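Long-range contact in SAM-dependent methyltransferase (Geobacter sulfurreducens, PDB 5BP7), which probably transfers methyl groups from S-adenosylmethionine to an acceptor, and binds the product S-adenosyl-L-homocysteine: residues A[161-166]-A[185-190]. Sequence-based numbering, arbitrary orientation.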
loop_
_atom_site.group_PDB
_atom_site.type_symbol
_atom_site.label_atom_id
_atom_site.label_comp_id
_atom_site.label_asym_id
_atom_site.label_seq_id
_atom_site.Cartn_x
_atom_site.Cartn_y
_atom_site.Cartn_z
ATOM N N ILE A 161 -1.582 1.519 -9.185
ATOM C CA ILE A 161 -1.994 2.506 -8.181
ATOM C C ILE A 161 -2.921 1.819 -7.180
ATOM O O ILE A 161 -3.966 1.276 -7.551
ATOM C CB ILE A 161 -2.726 3.698 -8.823
ATOM C CG1 ILE A 161 -1.775 4.538 -9.679
ATOM C CG2 ILE A 161 -3.379 4.580 -7.776
ATOM C CD1 ILE A 161 -0.724 5.338 -8.916
ATOM N N GLY A 162 -2.549 1.898 -5.908
ATOM C CA GLY A 162 -3.374 1.421 -4.800
ATOM C C GLY A 162 -3.928 2.608 -4.058
ATOM O O GLY A 162 -3.165 3.485 -3.645
ATOM N N GLU A 163 -5.261 2.676 -3.930
ATOM C CA GLU A 163 -5.932 3.909 -3.517
ATOM C C GLU A 163 -7.275 3.585 -2.899
ATOM O O GLU A 163 -7.963 2.686 -3.372
ATOM C CB GLU A 163 -6.134 4.839 -4.731
ATOM C CG GLU A 163 -6.841 6.177 -4.505
ATOM C CD GLU A 163 -6.013 7.242 -3.780
ATOM O OE1 GLU A 163 -4.814 7.014 -3.485
ATOM O OE2 GLU A 163 -6.583 8.320 -3.483
ATOM N N PRO A 164 -7.666 4.353 -1.865
ATOM C CA PRO A 164 -9.005 4.183 -1.362
ATOM C C PRO A 164 -10.068 4.789 -2.284
ATOM O O PRO A 164 -9.775 5.650 -3.104
ATOM C CB PRO A 164 -8.973 4.911 -0.011
ATOM C CG PRO A 164 -7.579 5.313 0.257
ATOM C CD PRO A 164 -6.924 5.369 -1.082
ATOM N N TYR A 165 -11.306 4.347 -2.121
ATOM C CA TYR A 165 -12.455 4.973 -2.789
ATOM C C TYR A 165 -13.645 4.863 -1.851
ATOM O O TYR A 165 -13.607 4.045 -0.908
ATOM C CB TYR A 165 -12.724 4.310 -4.137
ATOM C CG TYR A 165 -13.138 2.879 -4.049
ATOM C CD1 TYR A 165 -12.185 1.863 -4.006
ATOM C CD2 TYR A 165 -14.465 2.530 -4.008
ATOM C CE1 TYR A 165 -12.554 0.537 -3.925
ATOM C CE2 TYR A 165 -14.842 1.208 -3.901
ATOM C CZ TYR A 165 -13.884 0.217 -3.878
ATOM O OH TYR A 165 -14.271 -1.090 -3.809
ATOM N N TRP A 166 -14.672 5.697 -2.076
ATOM C CA TRP A 166 -15.896 5.621 -1.285
ATOM C C TRP A 166 -16.712 4.428 -1.752
ATOM O O TRP A 166 -17.204 4.372 -2.862
ATOM C CB TRP A 166 -16.745 6.912 -1.327
ATOM C CG TRP A 166 -16.087 8.117 -0.703
ATOM C CD1 TRP A 166 -15.798 9.281 -1.324
ATOM C CD2 TRP A 166 -15.612 8.260 0.655
ATOM N NE1 TRP A 166 -15.158 10.149 -0.465
ATOM C CE2 TRP A 166 -15.033 9.550 0.758
ATOM C CE3 TRP A 166 -15.611 7.426 1.785
ATOM C CZ2 TRP A 166 -14.448 10.025 1.945
ATOM C CZ3 TRP A 166 -15.041 7.899 2.965
ATOM C CH2 TRP A 166 -14.474 9.189 3.036
ATOM N N SER A 185 -14.173 15.052 -0.159
ATOM C CA SER A 185 -13.587 15.147 -1.496
ATOM C C SER A 185 -12.238 14.421 -1.668
ATOM O O SER A 185 -11.762 14.333 -2.789
ATOM C CB SER A 185 -13.455 16.615 -1.922
ATOM O OG SER A 185 -12.526 17.289 -1.092
ATOM N N ASP A 186 -11.639 13.914 -0.585
ATOM C CA ASP A 186 -10.374 13.165 -0.656
ATOM C C ASP A 186 -10.463 11.950 -1.577
ATOM O O ASP A 186 -9.490 11.621 -2.252
ATOM C CB ASP A 186 -9.926 12.660 0.728
ATOM C CG ASP A 186 -9.392 13.755 1.641
ATOM O OD1 ASP A 186 -9.606 14.960 1.358
ATOM O OD2 ASP A 186 -8.786 13.399 2.686
ATOM N N PHE A 187 -11.612 11.279 -1.572
ATOM C CA PHE A 187 -11.800 10.062 -2.345
ATOM C C PHE A 187 -13.004 10.172 -3.246
ATOM O O PHE A 187 -13.803 11.068 -3.115
ATOM C CB PHE A 187 -11.953 8.857 -1.419
ATOM C CG PHE A 187 -10.837 8.743 -0.411
ATOM C CD1 PHE A 187 -9.491 8.740 -0.838
ATOM C CD2 PHE A 187 -11.101 8.652 0.949
ATOM C CE1 PHE A 187 -8.447 8.673 0.071
ATOM C CE2 PHE A 187 -10.054 8.568 1.858
ATOM C CZ PHE A 187 -8.733 8.587 1.428
ATOM N N LEU A 188 -13.074 9.269 -4.204
ATOM C CA LEU A 188 -14.151 9.235 -5.182
ATOM C C LEU A 188 -14.899 7.932 -5.043
ATOM O O LEU A 188 -14.408 6.985 -4.453
ATOM C CB LEU A 188 -13.567 9.316 -6.581
ATOM C CG LEU A 188 -12.786 10.601 -6.913
ATOM C CD1 LEU A 188 -12.014 10.432 -8.203
ATOM C CD2 LEU A 188 -13.704 11.806 -7.003
HETATM N N MSE A 189 -16.077 7.879 -5.631
HETATM C CA MSE A 189 -16.816 6.619 -5.753
HETATM C C MSE A 189 -16.141 5.795 -6.808
HETATM O O MSE A 189 -15.455 6.337 -7.679
HETATM C CB MSE A 189 -18.228 6.910 -6.218
HETATM C CG MSE A 189 -18.927 7.882 -5.267
HETATM SE SE MSE A 189 -19.952 6.764 -4.036
HETATM C CE MSE A 189 -21.442 6.645 -5.314
ATOM N N LEU A 190 -16.321 4.483 -6.764
ATOM C CA LEU A 190 -15.575 3.616 -7.673
ATOM C C LEU A 190 -15.681 4.036 -9.142
ATOM O O LEU A 190 -14.646 4.217 -9.792
ATOM C CB LEU A 190 -15.928 2.147 -7.482
ATOM C CG LEU A 190 -15.208 1.146 -8.383
ATOM C CD1 LEU A 190 -13.698 1.188 -8.167
ATOM C CD2 LEU A 190 -15.724 -0.258 -8.132
HETATM O O HOH W 1 -8.682 9.638 -4.365
HETATM O O HOH W 2 -10.819 7.716 -4.627
HETATM O O HOH W 3 -18.056 3.092 -5.092
#
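Phe187 meets Pro164 with a ring face and Trp166 with a ring edge, at the C-terminal end of strand 157-166 in the seven-stranded sheet of a Rossmann-like class I methyltransferase fold. Segment 185-190 belongs to the connection between helices 173-178 and 190-199. Residues 187-190 run at 81° to residues 163-166 of the strand.

Aromatic and apolar contacts carry most of the interface. The edge of Phe187 points at the six-membered ring of Trp166, a T-shaped pair with planes 68° apart. Phe187 CB lies over the five-membered ring of the same indole, 3.8 Å from its centroid. Pro164 CB covers one face of the Phe187 ring in a CH-pi contact, and Asp186 CB covers the opposite face. Further along, Leu190 CD1 sits almost on the normal of the Tyr165 ring, 4.2 Å from its centroid. Leu209 of strand 202-209 touches both of these side chains.

One direct backbone hydrogen bond joins the segments. Trp166 N donates to Leu188 O over 2.7 Å, from above the carbonyl plane. The indole NE1 is hydrogen-bonded to Thr184 O, just before segment 185-190.

Three waters add bridges. One links Pro164 O to Leu188 N. Another links Trp166 O to Leu190 N, at the start of helix 190-199. The third donates to Glu163 OE2 and to Asp186 O. The Glu163 side chain is about 7 Å from that of Trp137, which binds S-adenosyl-L-homocysteine. Glu163 OE1 is hydrogen-bonded to Thr136 OG1, so both carboxylate oxygens have partners. With its chain bent at chi2 (74°), Glu163 brings OE2 to the edge of the Phe187 ring, 4.0 Å from Phe187 CD1.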